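Local coordinates for protein transcriptional regulator, GntR family (Ralstonia eutropha, PDB 3IHU) that probably binds DNA through a winged helix-turn-helix domain and regulates transcription, with a helical FCD domain of the kind that senses small effectors in related regulators, at residues V115-E129 and Q180-L194. Numbering follows the deposited sequence.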
loop_
_atom_site.group_PDB
_atom_site.type_symbol
_atom_site.label_atom_id
_atom_site.label_comp_id
_atom_site.label_asym_id
_atom_site.label_seq_id
_atom_site.Cartn_x
_atom_site.Cartn_y
_atom_site.Cartn_z
ATOM N N VAL A 115 -17.022 -7.383 8.720
ATOM C CA VAL A 115 -17.908 -6.669 7.804
ATOM C C VAL A 115 -18.120 -5.225 8.275
ATOM O O VAL A 115 -17.998 -4.295 7.473
ATOM C CB VAL A 115 -19.234 -7.409 7.648
ATOM C CG1 VAL A 115 -20.308 -6.526 6.955
ATOM C CG2 VAL A 115 -19.009 -8.697 6.908
ATOM N N GLN A 116 -18.360 -5.053 9.574
ATOM C CA GLN A 116 -18.519 -3.732 10.190
ATOM C C GLN A 116 -17.281 -2.898 10.066
ATOM O O GLN A 116 -17.357 -1.704 9.759
ATOM C CB GLN A 116 -18.877 -3.829 11.682
ATOM C CG GLN A 116 -20.293 -4.314 11.926
ATOM C CD GLN A 116 -20.709 -4.238 13.402
ATOM O OE1 GLN A 116 -19.941 -3.801 14.272
ATOM N NE2 GLN A 116 -21.930 -4.665 13.674
ATOM N N ALA A 117 -16.130 -3.513 10.320
ATOM C CA ALA A 117 -14.839 -2.870 10.065
ATOM C C ALA A 117 -14.687 -2.493 8.603
ATOM O O ALA A 117 -14.249 -1.404 8.293
ATOM C CB ALA A 117 -13.692 -3.785 10.512
ATOM N N LEU A 118 -15.076 -3.353 7.689
ATOM C CA LEU A 118 -14.857 -3.088 6.264
ATOM C C LEU A 118 -15.753 -1.920 5.819
ATOM O O LEU A 118 -15.300 -0.945 5.205
ATOM C CB LEU A 118 -15.050 -4.366 5.395
ATOM C CG LEU A 118 -14.552 -4.170 3.977
ATOM C CD1 LEU A 118 -12.976 -4.210 3.992
ATOM C CD2 LEU A 118 -15.191 -5.190 3.010
ATOM N N ARG A 119 -17.024 -1.978 6.203
ATOM C CA ARG A 119 -17.982 -0.892 5.924
ATOM C C ARG A 119 -17.536 0.414 6.557
ATOM O O ARG A 119 -17.590 1.476 5.923
ATOM C CB ARG A 119 -19.408 -1.312 6.351
ATOM C CG ARG A 119 -19.999 -2.481 5.467
ATOM C CD ARG A 119 -21.509 -2.752 5.747
ATOM N NE ARG A 119 -22.050 -3.889 4.996
ATOM C CZ ARG A 119 -22.317 -3.887 3.681
ATOM N NH1 ARG A 119 -22.105 -2.797 2.909
ATOM N NH2 ARG A 119 -22.815 -4.975 3.115
ATOM N N ALA A 120 -17.023 0.353 7.777
ATOM C CA ALA A 120 -16.528 1.558 8.416
ATOM C C ALA A 120 -15.324 2.135 7.663
ATOM O O ALA A 120 -15.243 3.365 7.459
ATOM C CB ALA A 120 -16.169 1.287 9.890
ATOM N N SER A 121 -14.397 1.255 7.230
ATOM C CA SER A 121 -13.226 1.712 6.561
ATOM C C SER A 121 -13.669 2.403 5.297
ATOM O O SER A 121 -13.087 3.438 4.933
ATOM C CB SER A 121 -12.231 0.565 6.247
ATOM O OG SER A 121 -12.729 -0.289 5.226
ATOM N N VAL A 122 -14.695 1.872 4.629
ATOM C CA VAL A 122 -15.177 2.514 3.384
ATOM C C VAL A 122 -15.749 3.916 3.668
ATOM O O VAL A 122 -15.424 4.882 2.947
ATOM C CB VAL A 122 -16.172 1.625 2.564
ATOM C CG1 VAL A 122 -16.741 2.355 1.300
ATOM C CG2 VAL A 122 -15.448 0.402 2.102
ATOM N N GLN A 123 -16.574 4.062 4.711
ATOM C CA GLN A 123 -17.132 5.365 5.108
ATOM C C GLN A 123 -16.016 6.391 5.298
ATOM O O GLN A 123 -16.089 7.542 4.835
ATOM C CB GLN A 123 -17.966 5.219 6.405
ATOM C CG GLN A 123 -19.214 4.282 6.236
ATOM C CD GLN A 123 -19.769 3.742 7.554
ATOM O OE1 GLN A 123 -20.073 2.550 7.677
ATOM N NE2 GLN A 123 -19.927 4.621 8.531
ATOM N N ALA A 124 -14.961 5.960 5.992
ATOM C CA ALA A 124 -13.796 6.843 6.242
ATOM C C ALA A 124 -13.046 7.254 4.948
ATOM O O ALA A 124 -12.499 8.365 4.855
ATOM C CB ALA A 124 -12.797 6.171 7.223
ATOM N N LEU A 125 -12.939 6.341 3.979
ATOM C CA LEU A 125 -12.391 6.716 2.684
ATOM C C LEU A 125 -13.245 7.809 2.011
ATOM O O LEU A 125 -12.691 8.808 1.495
ATOM C CB LEU A 125 -12.259 5.500 1.734
ATOM C CG LEU A 125 -11.134 4.561 2.134
ATOM C CD1 LEU A 125 -11.380 3.174 1.533
ATOM C CD2 LEU A 125 -9.740 5.159 1.789
ATOM N N VAL A 126 -14.568 7.626 2.012
ATOM C CA VAL A 126 -15.491 8.572 1.372
ATOM C C VAL A 126 -15.366 9.981 2.016
ATOM O O VAL A 126 -15.252 10.985 1.316
ATOM C CB VAL A 126 -16.970 8.111 1.439
ATOM C CG1 VAL A 126 -17.913 9.256 0.964
ATOM C CG2 VAL A 126 -17.201 6.845 0.591
ATOM N N ALA A 127 -15.353 10.014 3.346
ATOM C CA ALA A 127 -15.181 11.255 4.096
ATOM C C ALA A 127 -13.820 11.897 3.838
ATOM O O ALA A 127 -13.731 13.110 3.666
ATOM C CB ALA A 127 -15.384 11.007 5.585
ATOM N N ALA A 128 -12.737 11.115 3.812
ATOM C CA ALA A 128 -11.439 11.718 3.542
ATOM C C ALA A 128 -11.372 12.284 2.120
ATOM O O ALA A 128 -10.758 13.360 1.908
ATOM C CB ALA A 128 -10.288 10.743 3.778
ATOM N N GLU A 129 -11.956 11.575 1.151
ATOM C CA GLU A 129 -11.910 12.017 -0.251
ATOM C C GLU A 129 -12.618 13.354 -0.422
ATOM O O GLU A 129 -12.092 14.268 -1.065
ATOM C CB GLU A 129 -12.546 11.007 -1.168
ATOM C CG GLU A 129 -12.321 11.260 -2.666
ATOM C CD GLU A 129 -13.194 12.358 -3.274
ATOM O OE1 GLU A 129 -14.377 12.502 -2.880
ATOM O OE2 GLU A 129 -12.668 13.094 -4.150
ATOM N N GLN A 180 -10.284 10.347 -6.598
ATOM C CA GLN A 180 -11.682 10.127 -6.984
ATOM C C GLN A 180 -11.847 8.720 -7.560
ATOM O O GLN A 180 -12.687 7.976 -7.112
ATOM C CB GLN A 180 -12.133 11.157 -8.000
ATOM C CG GLN A 180 -12.056 12.569 -7.419
ATOM C CD GLN A 180 -12.500 13.671 -8.376
ATOM O OE1 GLN A 180 -11.671 14.424 -8.929
ATOM N NE2 GLN A 180 -13.793 13.800 -8.535
HETATM N N MSE A 181 -11.020 8.363 -8.545
HETATM C CA MSE A 181 -11.104 7.072 -9.233
HETATM C C MSE A 181 -10.795 5.947 -8.244
HETATM O O MSE A 181 -11.442 4.891 -8.226
HETATM C CB MSE A 181 -10.112 7.049 -10.424
HETATM C CG MSE A 181 -9.910 5.704 -11.136
HETATM SE SE MSE A 181 -8.257 5.664 -12.206
HETATM C CE MSE A 181 -6.964 5.408 -10.754
ATOM N N ARG A 182 -9.776 6.169 -7.418
ATOM C CA ARG A 182 -9.368 5.119 -6.490
ATOM C C ARG A 182 -10.494 4.829 -5.491
ATOM O O ARG A 182 -10.748 3.695 -5.149
ATOM C CB ARG A 182 -8.042 5.479 -5.802
ATOM C CG ARG A 182 -6.868 5.598 -6.809
ATOM C CD ARG A 182 -5.622 6.286 -6.195
ATOM N NE ARG A 182 -5.335 5.700 -4.897
ATOM C CZ ARG A 182 -4.936 6.348 -3.820
ATOM N NH1 ARG A 182 -4.734 7.663 -3.842
ATOM N NH2 ARG A 182 -4.764 5.675 -2.704
ATOM N N LEU A 183 -11.148 5.855 -5.002
ATOM C CA LEU A 183 -12.236 5.657 -4.027
ATOM C C LEU A 183 -13.358 4.793 -4.638
ATOM O O LEU A 183 -13.871 3.846 -4.011
ATOM C CB LEU A 183 -12.813 6.992 -3.605
ATOM C CG LEU A 183 -14.099 6.861 -2.791
ATOM C CD1 LEU A 183 -13.791 6.209 -1.406
ATOM C CD2 LEU A 183 -14.782 8.239 -2.654
ATOM N N ASP A 184 -13.741 5.115 -5.867
ATOM C CA ASP A 184 -14.744 4.302 -6.566
ATOM C C ASP A 184 -14.286 2.867 -6.684
ATOM O O ASP A 184 -15.056 1.936 -6.456
ATOM C CB ASP A 184 -15.032 4.777 -7.975
ATOM C CG ASP A 184 -16.268 4.109 -8.520
ATOM O OD1 ASP A 184 -17.323 4.309 -7.896
ATOM O OD2 ASP A 184 -16.176 3.318 -9.477
ATOM N N ASP A 185 -13.011 2.687 -7.022
ATOM C CA ASP A 185 -12.470 1.348 -7.085
ATOM C C ASP A 185 -12.578 0.581 -5.745
ATOM O O ASP A 185 -12.881 -0.637 -5.707
ATOM C CB ASP A 185 -10.988 1.401 -7.553
ATOM C CG ASP A 185 -10.833 1.823 -9.000
ATOM O OD1 ASP A 185 -11.856 1.952 -9.696
ATOM O OD2 ASP A 185 -9.674 2.018 -9.455
ATOM N N TYR A 186 -12.244 1.265 -4.657
ATOM C CA TYR A 186 -12.256 0.649 -3.364
ATOM C C TYR A 186 -13.688 0.326 -2.936
ATOM O O TYR A 186 -13.930 -0.672 -2.279
ATOM C CB TYR A 186 -11.629 1.535 -2.289
ATOM C CG TYR A 186 -10.184 1.926 -2.469
ATOM C CD1 TYR A 186 -9.266 1.042 -2.997
ATOM C CD2 TYR A 186 -9.733 3.167 -2.075
ATOM C CE1 TYR A 186 -7.949 1.380 -3.135
ATOM C CE2 TYR A 186 -8.395 3.519 -2.221
ATOM C CZ TYR A 186 -7.513 2.610 -2.751
ATOM O OH TYR A 186 -6.181 2.920 -2.942
ATOM N N ARG A 187 -14.617 1.210 -3.285
ATOM C CA ARG A 187 -16.004 0.934 -3.068
ATOM C C ARG A 187 -16.454 -0.299 -3.830
ATOM O O ARG A 187 -17.180 -1.086 -3.264
ATOM C CB ARG A 187 -16.855 2.132 -3.436
ATOM C CG ARG A 187 -16.611 3.261 -2.494
ATOM C CD ARG A 187 -17.273 4.540 -2.997
ATOM N NE ARG A 187 -18.612 4.554 -2.493
ATOM C CZ ARG A 187 -19.345 5.642 -2.329
ATOM N NH1 ARG A 187 -18.870 6.857 -2.662
ATOM N NH2 ARG A 187 -20.559 5.492 -1.819
ATOM N N ARG A 188 -16.041 -0.462 -5.091
ATOM C CA ARG A 188 -16.441 -1.657 -5.854
ATOM C C ARG A 188 -15.832 -2.938 -5.231
ATOM O O ARG A 188 -16.493 -3.994 -5.196
ATOM C CB ARG A 188 -16.065 -1.550 -7.356
ATOM C CG ARG A 188 -16.842 -0.447 -8.110
ATOM C CD ARG A 188 -16.167 0.058 -9.433
ATOM N NE ARG A 188 -17.100 0.877 -10.196
ATOM C CZ ARG A 188 -18.009 0.408 -11.067
ATOM N NH1 ARG A 188 -18.087 -0.884 -11.367
ATOM N NH2 ARG A 188 -18.842 1.257 -11.669
ATOM N N ILE A 189 -14.573 -2.847 -4.767
ATOM C CA ILE A 189 -13.946 -3.980 -4.104
ATOM C C ILE A 189 -14.794 -4.399 -2.884
ATOM O O ILE A 189 -15.140 -5.554 -2.758
ATOM C CB ILE A 189 -12.480 -3.728 -3.663
ATOM C CG1 ILE A 189 -11.551 -3.616 -4.873
ATOM C CG2 ILE A 189 -12.024 -4.859 -2.699
ATOM C CD1 ILE A 189 -10.181 -2.998 -4.595
ATOM N N ALA A 190 -15.093 -3.449 -2.001
ATOM C CA ALA A 190 -15.871 -3.723 -0.795
ATOM C C ALA A 190 -17.201 -4.373 -1.146
ATOM O O ALA A 190 -17.529 -5.416 -0.610
ATOM C CB ALA A 190 -16.108 -2.483 -0.015
ATOM N N THR A 191 -17.935 -3.741 -2.053
ATOM C CA THR A 191 -19.218 -4.273 -2.478
ATOM C C THR A 191 -19.098 -5.723 -3.029
ATOM O O THR A 191 -19.897 -6.592 -2.662
ATOM C CB THR A 191 -19.890 -3.313 -3.440
ATOM O OG1 THR A 191 -20.146 -2.063 -2.740
ATOM C CG2 THR A 191 -21.235 -3.897 -3.967
ATOM N N ALA A 192 -18.039 -6.017 -3.792
ATOM C CA ALA A 192 -17.859 -7.357 -4.360
ATOM C C ALA A 192 -17.454 -8.365 -3.256
ATOM O O ALA A 192 -17.962 -9.509 -3.164
ATOM C CB ALA A 192 -16.826 -7.325 -5.512
ATOM N N VAL A 193 -16.585 -7.920 -2.361
ATOM C CA VAL A 193 -16.144 -8.776 -1.283
ATOM C C VAL A 193 -17.310 -9.168 -0.404
ATOM O O VAL A 193 -17.507 -10.362 -0.116
ATOM C CB VAL A 193 -15.026 -8.126 -0.475
ATOM C CG1 VAL A 193 -14.797 -8.905 0.796
ATOM C CG2 VAL A 193 -13.721 -8.074 -1.372
ATOM N N LEU A 194 -18.081 -8.153 0.007
ATOM C CA LEU A 194 -19.194 -8.376 0.919
ATOM C C LEU A 194 -20.274 -9.254 0.340
ATOM O O LEU A 194 -20.972 -9.851 1.083
ATOM C CB LEU A 194 -19.781 -7.045 1.392
ATOM C CG LEU A 194 -18.776 -6.309 2.246
ATOM C CD1 LEU A 194 -19.343 -4.975 2.722
ATOM C CD2 LEU A 194 -18.384 -7.229 3.390
HETATM O O HOH W 1 -21.809 -2.351 -0.338
#
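The carbonyl oxygen L118 O takes two donors: the backbone N of V122, as in any helix, and the hydroxyl S121 OG at 2.7 Å. Serine suits this buried turn because it can return its hydroxyl to its own helix, while the side chains of L118 and V122 face helix 179-195. L118 has its CG trans to the main-chain nitrogen (chi1 -168°), and this carries CD2 to 3.8 Å from L194 CD2, the two side chains lying alongside and pointing opposite ways. L194 CD1 lies over the centre of the R119 guanidinium, 3.3 Å from CZ, so the extended arginine covers the leucine with a flat face while its NH1 donates to a water that also meets T191 OG1, a polar bridge beside the apolar seam. V122 CG2 rests on the small A190 CB at 3.6 Å, and its other methyl meets the aliphatic CG of R187. The segments run antiparallel at 166°, their axes 10.3 Å apart, as neighbours in the all-helical bundle of the FCD domain; helix 134-152 touches L118, S121 and Y186 as well. Farther along, L183 splits its methyls, CD1 reaching L125 CB at 3.6 Å and CD2 the aliphatic part of E129. L125 CD1 approaches the Y186 ring obliquely, and R182 NH2 donates to the phenol OH at 3.1 Å, which helps fix the ring's outer end. On the exposed flank, a turn about the CG-CD bond of R187 (chi3 88°) brings one face of its guanidinium, off its centre, over V126 CG2; that flat face, poor at hydrogen bonding, suits a methyl, while the N-H groups point out around the edge.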